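Local atomic coordinates of allergen Aed a 2 (Aedes aegypti, PDB entry 3DXL), a protein that binds and sequesters biogenic amines and leukotrienes released by the host, and so modulates blood feeding by the female mosquito. Residues Gly84-Ser87 and Lys88-Tyr92; Asp207-Glu210 and Val211-Asp214; Asp258-Lys261 and Glu262-Tyr266. One frame throughout, in Å; residues are numbered along the deposited sequence.

Contact 1 (Gly84-Ser87 and Lys88-Tyr92); sequences GEKS and KVEAY
Two oppositely charged pairs, Lys86 with Glu90 and Glu85 with Lys88, straddle the first turn of helix 86-97, one of the helices of the N-terminal odorant-binding-protein (PBP/GOBP) domain. Glu85 holds the N-cap position. In the first pair the methylenes come nearer than the ammonium group: Lys86 NZ is 4.0 Å from Glu90 OE2, a long salt bridge, while Lys86 CE lies 3.0 Å from the same oxygen, a distance short for such a pair and therefore doubtful in detail. Both chains are extended beyond CG, and Glu90 CG, anti to its own carbonyl carbon (chi1 -74°), is carried back along the helix toward Lys86. The second pair, i to i+3, is also loose; a bend at the last torsion of the lysine (chi4 45°) brings Lys88 NZ about equally near both carboxylate oxygens of Glu85, 3.8 Å from OE1 and 4.0 Å from OE2.

Beneath these surface chains the backbone sets the spacing. Val89 N donates to Glu85 O at 2.9 Å, Glu90 N to Lys86 O and Ala91 N to Ser87 O, the opening i to i+4 bonds of the helix. Farther in, Val89 packs on Ile73 and Phe77 of helix 71-79, on the side of the turn that faces the protein; Tyr92 OH, one turn on, is hydrogen-bonded to Tyr113 OH. At the start of the turn, Val89 CG2 rests 3.9 Å from Gly84 CA.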
ATOM      1  N   GLY A  84      19.559   7.057  -9.907  1.00 15.95           N
ATOM      2  CA  GLY A  84      19.776   6.778 -11.317  1.00 16.16           C
ATOM      3  C   GLY A  84      20.883   7.603 -11.930  1.00 16.66           C
ATOM      4  O   GLY A  84      21.235   8.673 -11.433  1.00 16.69           O
ATOM      5  N   GLU A  85      21.424   7.067 -13.016  1.00 16.77           N
ATOM      6  CA  GLU A  85      22.357   7.768 -13.883  1.00 17.61           C
ATOM      7  C   GLU A  85      21.543   8.122 -15.123  1.00 16.52           C
ATOM      8  O   GLU A  85      20.920   7.248 -15.724  1.00 16.07           O
ATOM      9  CB  GLU A  85      23.520   6.836 -14.220  1.00 17.97           C
ATOM     10  CG  GLU A  85      24.662   7.435 -15.021  1.00 19.97           C
ATOM     11  CD  GLU A  85      25.825   6.468 -15.161  1.00 21.00           C
ATOM     12  OE1 GLU A  85      25.870   5.465 -14.418  1.00 24.65           O
ATOM     13  OE2 GLU A  85      26.703   6.717 -16.011  1.00 24.72           O
ATOM     14  N   LYS A  86      21.546   9.400 -15.504  1.00 16.43           N
ATOM     15  CA  LYS A  86      20.662   9.903 -16.559  1.00 16.87           C
ATOM     16  C   LYS A  86      20.640   9.039 -17.827  1.00 16.72           C
ATOM     17  O   LYS A  86      19.571   8.696 -18.321  1.00 16.51           O
ATOM     18  CB  LYS A  86      20.992  11.365 -16.902  1.00 17.30           C
ATOM     19  CG  LYS A  86      20.128  11.942 -18.007  1.00 18.13           C
ATOM     20  CD  LYS A  86      20.440  13.405 -18.271  1.00 18.51           C
ATOM     21  CE  LYS A  86      19.847  13.832 -19.605  1.00 20.88           C
ATOM     22  NZ  LYS A  86      19.954  15.282 -19.886  1.00 22.10           N
ATOM     23  N   SER A  87      21.815   8.699 -18.363  1.00 16.51           N
ATOM     24  CA  SER A  87      21.877   7.914 -19.599  1.00 16.55           C
ATOM     25  C   SER A  87      21.201   6.549 -19.465  1.00 15.80           C
ATOM     26  O   SER A  87      20.528   6.101 -20.391  1.00 15.83           O
ATOM     27  CB  SER A  87      23.323   7.761 -20.091  1.00 16.87           C
ATOM     28  OG  SER A  87      24.123   7.077 -19.150  1.00 19.07           O
ATOM     29  N   LYS A  88      21.385   5.918 -18.306  1.00 15.72           N
ATOM     30  CA  LYS A  88      20.801   4.609 -18.016  1.00 15.56           C
ATOM     31  C   LYS A  88      19.289   4.703 -17.806  1.00 14.57           C
ATOM     32  O   LYS A  88      18.539   3.869 -18.297  1.00 13.79           O
ATOM     33  CB  LYS A  88      21.514   3.963 -16.821  1.00 15.66           C
ATOM     34  CG  LYS A  88      22.973   3.600 -17.140  1.00 17.29           C
ATOM     35  CD  LYS A  88      23.693   2.902 -16.003  1.00 18.65           C
ATOM     36  CE  LYS A  88      24.976   2.216 -16.485  1.00 21.90           C
ATOM     37  NZ  LYS A  88      25.796   3.063 -17.400  1.00 24.74           N
ATOM     38  N   VAL A  89      18.845   5.746 -17.110  1.00 13.88           N
ATOM     39  CA  VAL A  89      17.412   5.982 -16.923  1.00 14.23           C
ATOM     40  C   VAL A  89      16.744   6.217 -18.276  1.00 14.12           C
ATOM     41  O   VAL A  89      15.682   5.660 -18.567  1.00 13.84           O
ATOM     42  CB  VAL A  89      17.152   7.170 -15.978  1.00 14.07           C
ATOM     43  CG1 VAL A  89      15.665   7.532 -15.945  1.00 14.93           C
ATOM     44  CG2 VAL A  89      17.665   6.846 -14.590  1.00 14.73           C
ATOM     45  N   GLU A  90      17.388   7.030 -19.112  1.00 14.42           N
ATOM     46  CA  GLU A  90      16.874   7.295 -20.450  1.00 15.65           C
ATOM     47  C   GLU A  90      16.810   6.032 -21.318  1.00 14.52           C
ATOM     48  O   GLU A  90      15.827   5.832 -22.037  1.00 14.57           O
ATOM     49  CB  GLU A  90      17.653   8.433 -21.129  1.00 15.69           C
ATOM     50  CG  GLU A  90      17.284   9.792 -20.522  1.00 18.01           C
ATOM     51  CD  GLU A  90      18.149  10.957 -20.964  1.00 19.14           C
ATOM     52  OE1 GLU A  90      19.241  10.746 -21.535  1.00 22.59           O
ATOM     53  OE2 GLU A  90      17.722  12.104 -20.703  1.00 23.45           O
ATOM     54  N   ALA A  91      17.828   5.174 -21.219  1.00 14.29           N
ATOM     55  CA  ALA A  91      17.839   3.908 -21.966  1.00 14.42           C
ATOM     56  C   ALA A  91      16.670   3.009 -21.534  1.00 13.66           C
ATOM     57  O   ALA A  91      16.017   2.389 -22.368  1.00 13.77           O
ATOM     58  CB  ALA A  91      19.171   3.189 -21.796  1.00 14.87           C
ATOM     59  N   TYR A  92      16.388   2.982 -20.230  1.00 13.22           N
ATOM     60  CA  TYR A  92      15.290   2.197 -19.676  1.00 13.13           C
ATOM     61  C   TYR A  92      13.949   2.771 -20.133  1.00 12.85           C
ATOM     62  O   TYR A  92      13.078   2.039 -20.620  1.00 13.18           O
ATOM     63  CB  TYR A  92      15.428   2.161 -18.148  1.00 12.56           C
ATOM     64  CG  TYR A  92      14.286   1.554 -17.352  1.00 12.11           C
ATOM     65  CD1 TYR A  92      13.586   0.443 -17.810  1.00 12.54           C
ATOM     66  CD2 TYR A  92      13.940   2.086 -16.109  1.00 12.40           C
ATOM     67  CE1 TYR A  92      12.555  -0.110 -17.055  1.00 12.41           C
ATOM     68  CE2 TYR A  92      12.910   1.540 -15.349  1.00 12.23           C
ATOM     69  CZ  TYR A  92      12.225   0.450 -15.824  1.00 12.16           C
ATOM     70  OH  TYR A  92      11.210  -0.086 -15.054  1.00 12.36           O
TER

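Contact 2 (Asp207-Glu210 and Val211-Asp214)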
ATOM      1  N   ASP A 207     -11.688   4.103  -1.949  1.00 14.10           N
ATOM      2  CA  ASP A 207     -11.468   2.828  -2.628  1.00 13.73           C
ATOM      3  C   ASP A 207     -12.256   1.737  -1.913  1.00 13.41           C
ATOM      4  O   ASP A 207     -11.769   1.110  -0.965  1.00 12.61           O
ATOM      5  CB  ASP A 207      -9.979   2.481  -2.698  1.00 14.23           C
ATOM      6  CG  ASP A 207      -9.702   1.249  -3.551  1.00 15.10           C
ATOM      7  OD1 ASP A 207     -10.638   0.478  -3.845  1.00 16.84           O
ATOM      8  OD2 ASP A 207      -8.533   1.061  -3.936  1.00 18.36           O
ATOM      9  N   VAL A 208     -13.483   1.515  -2.382  1.00 13.53           N
ATOM     10  CA  VAL A 208     -14.394   0.562  -1.753  1.00 14.34           C
ATOM     11  C   VAL A 208     -13.796  -0.845  -1.724  1.00 13.54           C
ATOM     12  O   VAL A 208     -13.974  -1.584  -0.755  1.00 12.86           O
ATOM     13  CB  VAL A 208     -15.783   0.535  -2.457  1.00 14.99           C
ATOM     14  CG1 VAL A 208     -16.678  -0.555  -1.878  1.00 16.49           C
ATOM     15  CG2 VAL A 208     -16.477   1.878  -2.350  1.00 17.11           C
ATOM     16  N   GLU A 209     -13.088  -1.215  -2.792  1.00 13.10           N
ATOM     17  CA  GLU A 209     -12.516  -2.551  -2.875  1.00 12.84           C
ATOM     18  C   GLU A 209     -11.466  -2.813  -1.793  1.00 11.51           C
ATOM     19  O   GLU A 209     -11.362  -3.929  -1.300  1.00 11.70           O
ATOM     20  CB  GLU A 209     -11.967  -2.841  -4.276  1.00 13.77           C
ATOM     21  CG  GLU A 209     -13.048  -2.942  -5.366  1.00 16.73           C
ATOM     22  CD  GLU A 209     -14.168  -3.922  -5.026  1.00 19.46           C
ATOM     23  OE1 GLU A 209     -13.883  -5.010  -4.477  1.00 22.03           O
ATOM     24  OE2 GLU A 209     -15.341  -3.606  -5.327  1.00 22.94           O
ATOM     25  N   GLU A 210     -10.701  -1.789  -1.421  1.00 11.15           N
ATOM     26  CA  GLU A 210      -9.730  -1.968  -0.341  1.00 11.13           C
ATOM     27  C   GLU A 210     -10.417  -2.216   1.012  1.00 10.80           C
ATOM     28  O   GLU A 210      -9.977  -3.064   1.784  1.00 10.98           O
ATOM     29  CB  GLU A 210      -8.783  -0.777  -0.261  1.00 10.93           C
ATOM     30  CG  GLU A 210      -7.588  -0.967   0.694  1.00 10.32           C
ATOM     31  CD  GLU A 210      -6.526  -1.973   0.231  1.00 10.58           C
ATOM     32  OE1 GLU A 210      -6.465  -2.326  -0.971  1.00 10.68           O
ATOM     33  OE2 GLU A 210      -5.729  -2.395   1.092  1.00 11.45           O
ATOM     34  N   VAL A 211     -11.510  -1.491   1.277  1.00 10.55           N
ATOM     35  CA  VAL A 211     -12.263  -1.686   2.524  1.00 11.12           C
ATOM     36  C   VAL A 211     -12.861  -3.090   2.534  1.00 11.29           C
ATOM     37  O   VAL A 211     -12.800  -3.810   3.530  1.00 11.20           O
ATOM     38  CB  VAL A 211     -13.371  -0.638   2.721  1.00 11.60           C
ATOM     39  CG1 VAL A 211     -13.916  -0.730   4.129  1.00 12.43           C
ATOM     40  CG2 VAL A 211     -12.841   0.756   2.472  1.00 11.69           C
ATOM     41  N   LYS A 212     -13.409  -3.492   1.389  1.00 11.34           N
ATOM     42  CA  LYS A 212     -13.985  -4.825   1.254  1.00 11.61           C
ATOM     43  C   LYS A 212     -12.960  -5.921   1.496  1.00 10.98           C
ATOM     44  O   LYS A 212     -13.260  -6.930   2.122  1.00 11.29           O
ATOM     45  CB  LYS A 212     -14.624  -5.014  -0.122  1.00 11.87           C
ATOM     46  CG  LYS A 212     -15.926  -4.244  -0.292  1.00 13.83           C
ATOM     47  CD  LYS A 212     -16.400  -4.245  -1.745  1.00 16.64           C
ATOM     48  CE  LYS A 212     -16.712  -5.647  -2.227  1.00 18.91           C
ATOM     49  NZ  LYS A 212     -17.216  -5.645  -3.636  1.00 20.97           N
ATOM     50  N   ARG A 213     -11.744  -5.717   0.976  1.00 10.94           N
ATOM     51  CA  ARG A 213     -10.656  -6.659   1.139  1.00 11.30           C
ATOM     52  C   ARG A 213     -10.448  -6.961   2.624  1.00 10.35           C
ATOM     53  O   ARG A 213     -10.303  -8.107   3.020  1.00 10.93           O
ATOM     54  CB  ARG A 213      -9.377  -6.078   0.522  1.00 11.35           C
ATOM     55  CG  ARG A 213      -8.196  -7.025   0.481  1.00 11.59           C
ATOM     56  CD  ARG A 213      -6.962  -6.343  -0.106  1.00 12.54           C
ATOM     57  NE  ARG A 213      -6.037  -7.334  -0.670  1.00 14.51           N
ATOM     58  CZ  ARG A 213      -5.130  -8.007   0.029  1.00 14.25           C
ATOM     59  NH1 ARG A 213      -4.985  -7.786   1.331  1.00 14.47           N
ATOM     60  NH2 ARG A 213      -4.348  -8.895  -0.568  1.00 13.35           N
ATOM     61  N   ASP A 214     -10.425  -5.907   3.432  1.00 10.40           N
ATOM     62  CA  ASP A 214     -10.198  -6.064   4.867  1.00 10.11           C
ATOM     63  C   ASP A 214     -11.371  -6.716   5.613  1.00 10.08           C
ATOM     64  O   ASP A 214     -11.155  -7.463   6.560  1.00 10.53           O
ATOM     65  CB  ASP A 214      -9.820  -4.731   5.497  1.00 10.07           C
ATOM     66  CG  ASP A 214      -8.382  -4.335   5.196  1.00 10.13           C
ATOM     67  OD1 ASP A 214      -7.603  -5.180   4.682  1.00 10.34           O
ATOM     68  OD2 ASP A 214      -8.034  -3.169   5.482  1.00  9.52           O
TER
HETATM   69  O   HOH W   1     -15.232  -7.533  -4.620  1.00 40.54           O
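Lys212 leans back over the turn that precedes it, toward Val208 and Glu209. Its CB lies 3.5 Å from Val208 O, the carbonyl that also accepts its backbone N-H, and CG approaches the same oxygen. CD then passes Val208 CG1 at 3.7 Å, an apolar touch. There the chain bends (chi3 63°), bringing CE and NZ alongside the carboxylate of Glu209, which points the same way. NZ meets OE2 of Glu209 at 3.2 Å on its syn side, 16° out of the carboxylate plane, in a salt bridge; a weak bond to OE1 is longer. Water 1 spans the pair, donating to Glu209 OE1 and accepting from Lys212 NZ. The same ammonium group also forms a salt bridge, its stronger one, with Glu226 of helix 223-234.

This is the N-terminal turn of helix 208-217 in the C-terminal odorant-binding-protein domain. Asp207 is its N-cap, and its OD1 takes a weak capping bond, 3.3 Å long, from Glu210 N. Farther round the helix Glu210 and Arg213 lie side by side, their planar ends nearly parallel, 4° apart, but not in one plane. Each is bonded to other groups: Glu210 OE2 to Arg267 and Arg15, Arg213 NH2 to Asp19 and Glu18.

Contact 3 (Asp258-Lys261 and Glu262-Tyr266)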
ATOM      1  N   ASP A 258     -19.247  -2.524  14.101  1.00 10.92           N
ATOM      2  CA  ASP A 258     -18.530  -3.596  14.777  1.00 11.92           C
ATOM      3  C   ASP A 258     -17.643  -4.385  13.821  1.00 10.93           C
ATOM      4  O   ASP A 258     -16.474  -4.633  14.123  1.00 11.28           O
ATOM      5  CB  ASP A 258     -19.493  -4.510  15.535  1.00 12.96           C
ATOM      6  CG  ASP A 258     -20.205  -3.786  16.663  1.00 15.51           C
ATOM      7  OD1 ASP A 258     -19.546  -3.014  17.388  1.00 17.04           O
ATOM      8  OD2 ASP A 258     -21.425  -3.987  16.810  1.00 19.54           O
ATOM      9  N   ASP A 259     -18.180  -4.753  12.661  1.00 10.82           N
ATOM     10  CA  ASP A 259     -17.383  -5.403  11.628  1.00 10.96           C
ATOM     11  C   ASP A 259     -16.257  -4.502  11.147  1.00 10.33           C
ATOM     12  O   ASP A 259     -15.145  -4.980  10.917  1.00 10.27           O
ATOM     13  CB  ASP A 259     -18.270  -5.813  10.452  1.00 11.57           C
ATOM     14  CG  ASP A 259     -19.174  -6.974  10.781  1.00 13.00           C
ATOM     15  OD1 ASP A 259     -19.041  -7.559  11.873  1.00 13.90           O
ATOM     16  OD2 ASP A 259     -20.001  -7.320   9.917  1.00 14.96           O
ATOM     17  N   PHE A 260     -16.541  -3.209  10.990  1.00  9.90           N
ATOM     18  CA  PHE A 260     -15.497  -2.251  10.615  1.00 10.65           C
ATOM     19  C   PHE A 260     -14.349  -2.217  11.615  1.00 10.04           C
ATOM     20  O   PHE A 260     -13.177  -2.276  11.226  1.00  9.87           O
ATOM     21  CB  PHE A 260     -16.043  -0.834  10.399  1.00 11.14           C
ATOM     22  CG  PHE A 260     -14.962   0.193  10.237  1.00 11.51           C
ATOM     23  CD1 PHE A 260     -14.255   0.290   9.042  1.00 12.83           C
ATOM     24  CD2 PHE A 260     -14.610   1.023  11.290  1.00 13.03           C
ATOM     25  CE1 PHE A 260     -13.225   1.212   8.898  1.00 13.92           C
ATOM     26  CE2 PHE A 260     -13.588   1.942  11.153  1.00 13.67           C
ATOM     27  CZ  PHE A 260     -12.902   2.040   9.955  1.00 13.50           C
ATOM     28  N   LYS A 261     -14.671  -2.085  12.898  1.00  9.83           N
ATOM     29  CA  LYS A 261     -13.633  -2.041  13.924  1.00  9.82           C
ATOM     30  C   LYS A 261     -12.806  -3.324  13.906  1.00  9.59           C
ATOM     31  O   LYS A 261     -11.589  -3.278  14.014  1.00  9.46           O
ATOM     32  CB  LYS A 261     -14.238  -1.783  15.300  1.00 10.22           C
ATOM     33  CG  LYS A 261     -14.854  -0.395  15.431  1.00 11.20           C
ATOM     34  CD  LYS A 261     -15.629  -0.245  16.732  1.00 13.50           C
ATOM     35  CE  LYS A 261     -16.271   1.120  16.810  1.00 14.22           C
ATOM     36  NZ  LYS A 261     -17.003   1.315  18.099  1.00 16.98           N
ATOM     37  N   GLU A 262     -13.465  -4.464  13.727  1.00  9.66           N
ATOM     38  CA  GLU A 262     -12.763  -5.733  13.638  1.00 10.10           C
ATOM     39  C   GLU A 262     -11.811  -5.780  12.433  1.00  9.59           C
ATOM     40  O   GLU A 262     -10.643  -6.168  12.558  1.00  9.68           O
ATOM     41  CB  GLU A 262     -13.752  -6.895  13.614  1.00 11.43           C
ATOM     42  CG  GLU A 262     -13.071  -8.224  13.768  1.00 11.60           C
ATOM     43  CD  GLU A 262     -14.005  -9.412  13.933  1.00 13.22           C
ATOM     44  OE1 GLU A 262     -15.241  -9.238  14.075  1.00 15.35           O
ATOM     45  OE2 GLU A 262     -13.475 -10.535  13.937  1.00 13.22           O
ATOM     46  N   ALA A 263     -12.307  -5.351  11.278  1.00  9.07           N
ATOM     47  CA  ALA A 263     -11.513  -5.331  10.056  1.00  9.23           C
ATOM     48  C   ALA A 263     -10.330  -4.363  10.166  1.00  9.06           C
ATOM     49  O   ALA A 263      -9.211  -4.668   9.739  1.00  9.17           O
ATOM     50  CB  ALA A 263     -12.392  -4.960   8.892  1.00  9.77           C
ATOM     51  N   PHE A 264     -10.594  -3.189  10.727  1.00  8.76           N
ATOM     52  CA  PHE A 264      -9.611  -2.107  10.856  1.00  8.62           C
ATOM     53  C   PHE A 264      -8.532  -2.518  11.855  1.00  8.85           C
ATOM     54  O   PHE A 264      -7.346  -2.293  11.624  1.00  8.52           O
ATOM     55  CB  PHE A 264     -10.350  -0.856  11.339  1.00  9.21           C
ATOM     56  CG  PHE A 264      -9.746   0.473  10.938  1.00  9.67           C
ATOM     57  CD1 PHE A 264      -9.628   0.835   9.603  1.00 11.49           C
ATOM     58  CD2 PHE A 264      -9.411   1.419  11.911  1.00 10.53           C
ATOM     59  CE1 PHE A 264      -9.152   2.092   9.253  1.00 12.69           C
ATOM     60  CE2 PHE A 264      -8.929   2.680  11.556  1.00 10.99           C
ATOM     61  CZ  PHE A 264      -8.803   3.003  10.218  1.00 11.45           C
ATOM     62  N   ASP A 265      -8.941  -3.146  12.955  1.00  8.52           N
ATOM     63  CA  ASP A 265      -7.983  -3.661  13.930  1.00  8.60           C
ATOM     64  C   ASP A 265      -7.039  -4.673  13.287  1.00  8.16           C
ATOM     65  O   ASP A 265      -5.824  -4.639  13.497  1.00  8.25           O
ATOM     66  CB  ASP A 265      -8.680  -4.349  15.115  1.00  9.36           C
ATOM     67  CG  ASP A 265      -9.281  -3.376  16.118  1.00 11.14           C
ATOM     68  OD1 ASP A 265      -9.090  -2.147  16.020  1.00 10.68           O
ATOM     69  OD2 ASP A 265      -9.970  -3.886  17.020  1.00 14.91           O
ATOM     70  N   TYR A 266      -7.588  -5.600  12.507  1.00  8.05           N
ATOM     71  CA  TYR A 266      -6.736  -6.612  11.883  1.00  8.30           C
ATOM     72  C   TYR A 266      -5.831  -5.996  10.808  1.00  8.15           C
ATOM     73  O   TYR A 266      -4.670  -6.401  10.660  1.00  8.71           O
ATOM     74  CB  TYR A 266      -7.572  -7.750  11.306  1.00  9.27           C
ATOM     75  CG  TYR A 266      -6.778  -8.957  10.832  1.00  8.91           C
ATOM     76  CD1 TYR A 266      -5.715  -9.469  11.580  1.00  9.83           C
ATOM     77  CD2 TYR A 266      -7.124  -9.611   9.644  1.00  9.79           C
ATOM     78  CE1 TYR A 266      -5.010 -10.587  11.146  1.00 10.53           C
ATOM     79  CE2 TYR A 266      -6.426 -10.733   9.215  1.00 10.25           C
ATOM     80  CZ  TYR A 266      -5.377 -11.212   9.970  1.00 11.07           C
ATOM     81  OH  TYR A 266      -4.687 -12.327   9.566  1.00 12.06           O
TER
HETATM   82  O   HOH W   2     -17.594  -7.621  14.283  1.00 19.35           O
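Phe260 and Phe264 sit one turn apart on helix 257-271 of the C-terminal odorant-binding-protein domain, the helix that supplies Asp265 to the noradrenaline site. Their aromatic contact is oblique: the ring centroids are 4.7 Å apart and the planes are inclined by 31°. Phe260 CZ comes over one face of the Phe264 ring, off its centre, and closes to 3.5 Å from CD1. In return Phe264 CB stands over a face of the Phe260 ring, 4.3 Å from its centroid, in a CH-pi contact. With a spacing of four residues and CG anti to the backbone N in both (chi1 of Phe264 -152°), the two side chains lie side by side. Phe215 of helix 208-217 and Leu251 of helix 243-253 touch Phe260, while Phe154 meets the Phe264 ring edge-to-face.

The backbone bonds are those of a regular helix, from Glu262 N to Asp258 O through to Asp265 N on Lys261 O.

Charged and polar groups occupy other sides. Asp265 OD1 is hydrogen-bonded to Tyr178 OH and to the amine of a bound Tris molecule, probably from the crystallisation liquor, consistent with a pocket for amines, since Asp265 binds noradrenaline. Glu262 OE2 is bonded to Tyr284 OH. Its other oxygen faces a second acid, and water 2 bridges the two, which would probably ease any repulsion, by donating 2.8 Å to Asp259 OD1 and 2.9 Å to Glu262 OE1.

Each contact belongs to a single helix and joins residues about a turn apart, with i to i+4 backbone bonding, but their places in the fold give them different chemistry. Contact 1 is a surface contact of the N-terminal domain, with loose ion pairs, its centre about 45 Å from that of contact 3 and on the opposite side of the chain's centre. Contacts 2 and 3 are both partly buried, with centres about 12 Å apart, and they touch where Asp214 O meets Ala263 CB at 3.6 Å, joining helix 208-217 to helix 257-271. Contacts 1 and 2 each include an N-cap, but contact 2 has the tighter salt bridge. Contact 3 includes no cap residue, relies on aromatic rings and holds Asp265 of the noradrenaline site.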